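Local coordinates for uncharacterized protein (Bacteroides ovatus, PDB 4FS7), which is of unknown function but, as an extracellular protein with BspA-type leucine-rich repeats, probably binds other proteins, at residues 17-22 / 58-63; 2-7 / 50-55. One frame throughout, in Å; residues are numbered along the deposited sequence.

Contact 1 of 2, residues 17-22 / 58-63; sequences HGTVEV and DVVSIG
Parallel pairing of strands 19-25 and 55-62 forms part of the mixed sheet at the N-terminal end of this leucine-rich repeat protein; Thr19 lies beside Asp58, Val20 beside Val59 and Val22 beside Ile62. Asp58 N gives its hydrogen to Gly18 O, and Asp58 O accepts from Val20 N at 3.0 Å, so the two polar backbone atoms of Asp58 reach residues on both flanks of Thr19. Val60 N then meets Val20 O almost head-on, with a C=O...N angle of 174°. Here the ladder slips: Val60, with psi near zero (-4°), is an extra residue between Val59 and Ser61, and the buried Ser61 N has no partner. Regular bonding resumes with Val22 N to Ser61 O at 3.0 Å and Gly63 N to Val22 O at 2.8 Å. On the face of Val20 and Val22, the two methyls of Val59 split their work: CG2 meets Val20 CG2 at 3.9 Å, while CG1, held anti to the backbone N (chi1 -178°), meets Val22 CG2 at 3.7 Å. Tyr11 of strand 9-13 packs on both Val20 and Val22. Across the sheet, Val60 CG2 comes up to Thr19 CB at 3.7 Å, the two side chains at about a right angle, while Thr19 OG1 turns to Glu16 O and Thr14 OG1. Ser61 OG lies against Glu21 CB; in the conformer described, Glu21 OE1 lies beside Gly63 CA and OE2 is hydrogen-bonded to Asn12 ND2. At the entrance to the ladder, water 1 bridges His17 O and Asp58 OD2 (2.8 Å to OD2). The contact thus rests on five backbone bonds and a valine layer on one face, with mostly polar side chains on the other; the partnerless Ser61 N-H is probably a price of the slip.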
loop_
_atom_site.group_PDB
_atom_site.type_symbol
_atom_site.label_atom_id
_atom_site.label_comp_id
_atom_site.label_asym_id
_atom_site.label_seq_id
_atom_site.Cartn_x
_atom_site.Cartn_y
_atom_site.Cartn_z
ATOM N N HIS A 17 42.986 6.172 8.985
ATOM C CA HIS A 17 44.222 6.848 8.602
ATOM C C HIS A 17 44.245 7.135 7.118
ATOM O O HIS A 17 44.017 6.228 6.264
ATOM C CB HIS A 17 45.472 6.022 8.967
ATOM C CG HIS A 17 46.754 6.657 8.509
ATOM N ND1 HIS A 17 47.390 6.297 7.337
ATOM C CD2 HIS A 17 47.496 7.660 9.042
ATOM C CE1 HIS A 17 48.474 7.036 7.175
ATOM N NE2 HIS A 17 48.563 7.871 8.196
ATOM N N GLY A 18 44.516 8.398 6.818
ATOM C CA GLY A 18 44.691 8.868 5.446
ATOM C C GLY A 18 43.439 8.906 4.606
ATOM O O GLY A 18 43.536 8.785 3.399
ATOM N N THR A 19 42.285 9.127 5.241
ATOM C CA THR A 19 40.990 9.152 4.541
ATOM C C THR A 19 40.185 10.424 4.801
ATOM O O THR A 19 40.318 11.102 5.840
ATOM C CB THR A 19 40.096 7.941 4.899
ATOM O OG1 THR A 19 39.659 8.031 6.259
ATOM C CG2 THR A 19 40.828 6.618 4.642
ATOM N N VAL A 20 39.340 10.743 3.834
ATOM C CA VAL A 20 38.378 11.823 3.936
ATOM C C VAL A 20 37.016 11.380 3.410
ATOM O O VAL A 20 36.903 10.392 2.641
ATOM C CB VAL A 20 38.818 13.104 3.187
ATOM C CG1 VAL A 20 40.077 13.754 3.854
ATOM C CG2 VAL A 20 39.065 12.823 1.720
ATOM N N GLU A 21 36.013 12.115 3.868
ATOM C CA GLU A 21 34.637 12.005 3.359
ATOM C C GLU A 21 34.306 13.285 2.604
ATOM O O GLU A 21 34.706 14.393 2.980
ATOM C CB GLU A 21 33.588 11.774 4.496
ATOM C CG GLU A 21 33.380 13.031 5.396
ATOM C CD GLU A 21 32.301 12.958 6.500
ATOM O OE1 GLU A 21 31.478 12.046 6.536
ATOM O OE2 GLU A 21 32.302 13.867 7.349
ATOM N N VAL A 22 33.550 13.163 1.527
ATOM C CA VAL A 22 32.950 14.319 0.874
ATOM C C VAL A 22 31.871 14.878 1.791
ATOM O O VAL A 22 30.982 14.161 2.234
ATOM C CB VAL A 22 32.279 13.902 -0.447
ATOM C CG1 VAL A 22 31.505 15.098 -1.091
ATOM C CG2 VAL A 22 33.335 13.370 -1.415
ATOM N N ASP A 58 42.656 9.488 0.709
ATOM C CA ASP A 58 41.738 8.688 -0.097
ATOM C C ASP A 58 40.310 9.102 0.216
ATOM O O ASP A 58 39.958 9.216 1.382
ATOM C CB ASP A 58 41.956 7.224 0.254
ATOM C CG ASP A 58 43.356 6.739 -0.160
ATOM O OD1 ASP A 58 43.748 6.922 -1.343
ATOM O OD2 ASP A 58 44.089 6.236 0.719
ATOM N N VAL A 59 39.525 9.311 -0.835
ATOM C CA VAL A 59 38.130 9.708 -0.717
ATOM C C VAL A 59 37.292 8.417 -0.654
ATOM O O VAL A 59 37.047 7.792 -1.685
ATOM C CB VAL A 59 37.753 10.613 -1.891
ATOM C CG1 VAL A 59 36.284 11.095 -1.755
ATOM C CG2 VAL A 59 38.707 11.838 -2.029
ATOM N N VAL A 60 36.874 8.041 0.556
ATOM C CA VAL A 60 36.295 6.735 0.796
ATOM C C VAL A 60 34.824 6.730 1.177
ATOM O O VAL A 60 34.232 5.670 1.287
ATOM C CB VAL A 60 37.113 5.938 1.826
ATOM C CG1 VAL A 60 38.558 5.811 1.343
ATOM C CG2 VAL A 60 37.044 6.556 3.222
ATOM N N SER A 61 34.229 7.904 1.340
ATOM C CA SER A 61 32.832 7.968 1.731
ATOM C C SER A 61 32.251 9.308 1.310
ATOM O O SER A 61 32.961 10.295 1.074
ATOM C CB SER A 61 32.627 7.716 3.220
ATOM O OG SER A 61 33.270 8.681 3.988
ATOM N N ILE A 62 30.916 9.334 1.266
ATOM C CA ILE A 62 30.134 10.561 1.144
ATOM C C ILE A 62 29.410 10.725 2.464
ATOM O O ILE A 62 28.759 9.793 2.950
ATOM C CB ILE A 62 29.181 10.543 -0.074
ATOM C CG1 ILE A 62 30.014 10.479 -1.368
ATOM C CG2 ILE A 62 28.261 11.784 -0.072
ATOM C CD1 ILE A 62 29.219 10.241 -2.561
ATOM N N GLY A 63 29.555 11.903 3.056
ATOM C CA GLY A 63 29.032 12.131 4.381
ATOM C C GLY A 63 27.510 12.253 4.475
ATOM O O GLY A 63 26.820 12.505 3.499
HETATM O O HOH W 1 44.111 5.469 3.374
#

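Contact 2 of 2, residues 2-7 / 50-55; sequences YDFVID and VTYKDN
Phe4 and Tyr52 lie in an offset stack in which each ring also receives the other residue's CB, although no direct hydrogen bond joins their segments. Strand 4-6 and the beta hairpin that turns after strand 49-52 belong to the same mixed sheet at the N-terminal end of the repeat protein, but here they meet mainly through side chains; the axes of 4-6 and 50-52 approach to 8.5 Å at 131°. The ring planes are inclined by just 10° and the centroids are 4.3 Å apart. Because the two side chains run past each other in opposite directions, Tyr52 CB sits over the Phe4 ring, 4.0 Å from its centroid, and Phe4 CB sits over the Tyr52 ring toward its rim, 3.5 Å from Tyr52 CE1. The Tyr52 side chain leaves its strand with chi1 at 173°, its ring carried away from its own backbone N and laid over Phe4. Val50 CG2 approaches the edge of the Phe4 ring, in its plane, 3.8 Å from Phe4 CZ. Ile6 CG1 also lies at that ring's edge and packs on Val50 CB, while Ile6 CD1 reaches Thr51 O at 3.6 Å. Tyr11 and Phe13 of strand 9-13 add their rings to Phe4, and Asp3 and Phe4 together face Tyr11 in a classic beta bulge. A type I' turn from Tyr52 to Asn55 closes the hairpin. Water 2 links the Tyr52 hydroxyl to the backbone just before strand 4-6: it donates to Asp3 O at 2.9 Å and lies 3.0 Å from Tyr52 OH.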
loop_
_atom_site.group_PDB
_atom_site.type_symbol
_atom_site.label_atom_id
_atom_site.label_comp_id
_atom_site.label_asym_id
_atom_site.label_seq_id
_atom_site.Cartn_x
_atom_site.Cartn_y
_atom_site.Cartn_z
ATOM N N TYR A 2 33.067 22.244 7.227
ATOM C CA TYR A 2 34.070 21.346 6.526
ATOM C C TYR A 2 35.512 21.577 6.986
ATOM O O TYR A 2 35.812 22.587 7.624
ATOM C CB TYR A 2 34.014 21.529 5.013
ATOM C CG TYR A 2 34.222 22.946 4.539
ATOM C CD1 TYR A 2 35.499 23.447 4.329
ATOM C CD2 TYR A 2 33.147 23.798 4.305
ATOM C CE1 TYR A 2 35.699 24.751 3.899
ATOM C CE2 TYR A 2 33.346 25.119 3.866
ATOM C CZ TYR A 2 34.629 25.576 3.661
ATOM O OH TYR A 2 34.842 26.879 3.238
ATOM N N ASP A 3 36.408 20.640 6.669
ATOM C CA ASP A 3 37.839 20.754 7.024
ATOM C C ASP A 3 38.674 21.429 5.932
ATOM O O ASP A 3 39.556 22.262 6.237
ATOM C CB ASP A 3 38.451 19.413 7.457
ATOM C CG ASP A 3 37.825 18.847 8.731
ATOM O OD1 ASP A 3 37.602 19.616 9.706
ATOM O OD2 ASP A 3 37.608 17.632 8.824
ATOM N N PHE A 4 38.444 21.088 4.671
ATOM C CA PHE A 4 39.090 21.784 3.551
ATOM C C PHE A 4 38.298 21.619 2.266
ATOM O O PHE A 4 37.337 20.843 2.236
ATOM C CB PHE A 4 40.551 21.312 3.389
ATOM C CG PHE A 4 40.690 19.857 3.007
ATOM C CD1 PHE A 4 40.704 18.880 3.950
ATOM C CD2 PHE A 4 40.845 19.508 1.682
ATOM C CE1 PHE A 4 40.836 17.543 3.579
ATOM C CE2 PHE A 4 40.974 18.178 1.311
ATOM C CZ PHE A 4 40.978 17.207 2.261
ATOM N N VAL A 5 38.696 22.368 1.234
ATOM C CA VAL A 5 38.045 22.438 -0.077
ATOM C C VAL A 5 39.077 22.156 -1.155
ATOM O O VAL A 5 40.206 22.658 -1.074
ATOM C CB VAL A 5 37.450 23.843 -0.345
ATOM C CG1 VAL A 5 36.665 23.882 -1.655
ATOM C CG2 VAL A 5 36.620 24.333 0.861
ATOM N N ILE A 6 38.715 21.330 -2.135
ATOM C CA ILE A 6 39.512 21.136 -3.354
ATOM C C ILE A 6 38.576 21.326 -4.543
ATOM O O ILE A 6 37.546 20.647 -4.606
ATOM C CB ILE A 6 40.176 19.754 -3.434
ATOM C CG1 ILE A 6 41.075 19.524 -2.222
ATOM C CG2 ILE A 6 40.920 19.561 -4.763
ATOM C CD1 ILE A 6 42.308 20.395 -2.139
ATOM N N ASP A 7 38.910 22.242 -5.454
ATOM C CA ASP A 7 38.040 22.602 -6.563
ATOM C C ASP A 7 36.639 22.923 -6.003
ATOM O O ASP A 7 36.509 23.794 -5.111
ATOM C CB ASP A 7 38.074 21.521 -7.655
ATOM C CG ASP A 7 39.484 21.318 -8.228
ATOM O OD1 ASP A 7 40.160 22.338 -8.487
ATOM O OD2 ASP A 7 39.947 20.165 -8.396
ATOM N N VAL A 50 42.715 13.242 -2.901
ATOM C CA VAL A 50 43.011 14.644 -2.856
ATOM C C VAL A 50 44.298 14.831 -2.018
ATOM O O VAL A 50 44.629 14.012 -1.143
ATOM C CB VAL A 50 41.848 15.491 -2.271
ATOM C CG1 VAL A 50 40.634 15.501 -3.219
ATOM C CG2 VAL A 50 41.488 15.033 -0.829
ATOM N N THR A 51 44.991 15.917 -2.314
ATOM C CA THR A 51 46.179 16.261 -1.528
ATOM C C THR A 51 45.882 17.539 -0.773
ATOM O O THR A 51 45.305 18.483 -1.315
ATOM C CB THR A 51 47.420 16.402 -2.420
ATOM O OG1 THR A 51 47.715 15.131 -3.014
ATOM C CG2 THR A 51 48.636 16.915 -1.604
ATOM N N TYR A 52 46.259 17.552 0.498
ATOM C CA TYR A 52 46.078 18.737 1.323
ATOM C C TYR A 52 47.295 18.829 2.219
ATOM O O TYR A 52 47.617 17.872 2.942
ATOM C CB TYR A 52 44.800 18.589 2.175
ATOM C CG TYR A 52 44.549 19.679 3.226
ATOM C CD1 TYR A 52 44.216 20.973 2.839
ATOM C CD2 TYR A 52 44.590 19.394 4.595
ATOM C CE1 TYR A 52 43.963 21.967 3.779
ATOM C CE2 TYR A 52 44.351 20.395 5.554
ATOM C CZ TYR A 52 44.025 21.671 5.137
ATOM O OH TYR A 52 43.778 22.650 6.082
ATOM N N LYS A 53 47.967 19.981 2.157
ATOM C CA LYS A 53 49.160 20.235 2.975
ATOM C C LYS A 53 50.129 19.045 2.955
ATOM O O LYS A 53 50.524 18.498 3.986
ATOM C CB LYS A 53 48.748 20.729 4.386
ATOM C CG LYS A 53 48.100 22.142 4.240
ATOM C CD LYS A 53 47.495 22.717 5.517
ATOM C CE LYS A 53 46.920 24.104 5.243
ATOM N NZ LYS A 53 47.227 25.038 6.337
ATOM N N ASP A 54 50.522 18.683 1.715
ATOM C CA ASP A 54 51.543 17.688 1.408
ATOM C C ASP A 54 51.196 16.226 1.677
ATOM O O ASP A 54 52.057 15.360 1.512
ATOM C CB ASP A 54 52.888 18.056 2.076
ATOM C CG ASP A 54 53.605 19.182 1.363
ATOM O OD1 ASP A 54 53.871 19.018 0.150
ATOM O OD2 ASP A 54 53.901 20.229 2.010
ATOM N N ASN A 55 49.968 15.942 2.090
ATOM C CA ASN A 55 49.583 14.571 2.294
ATOM C C ASN A 55 48.426 14.201 1.403
ATOM O O ASN A 55 47.597 15.034 1.118
ATOM C CB ASN A 55 49.190 14.350 3.734
ATOM C CG ASN A 55 50.391 14.362 4.646
ATOM O OD1 ASN A 55 51.307 13.562 4.490
ATOM N ND2 ASN A 55 50.420 15.269 5.553
HETATM O O HOH W 2 41.378 24.345 5.326
#

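Overall arrangement
Both contacts sit at the N-terminal end of the elongated chain, in one mixed sheet, with centres about 11 Å apart. Contact 1 joins neighbouring strands through backbone bonds and is the more buried; contact 2, farther from the chain's centre (centres about 47 Å apart, against 38 Å), joins strands that do not pair, through an aromatic stack, apolar side chains and one water. The hairpin of strands 49-52 and 55-62 links them, lending its first strand to contact 2 and its second to contact 1. They share an apolar layer: Val20 of contact 1 touches Phe4 through CG1 (3.9 Å to CE1) and Val50 through CG2 (4.2 Å to CG2), and Tyr11 packs on residues of both.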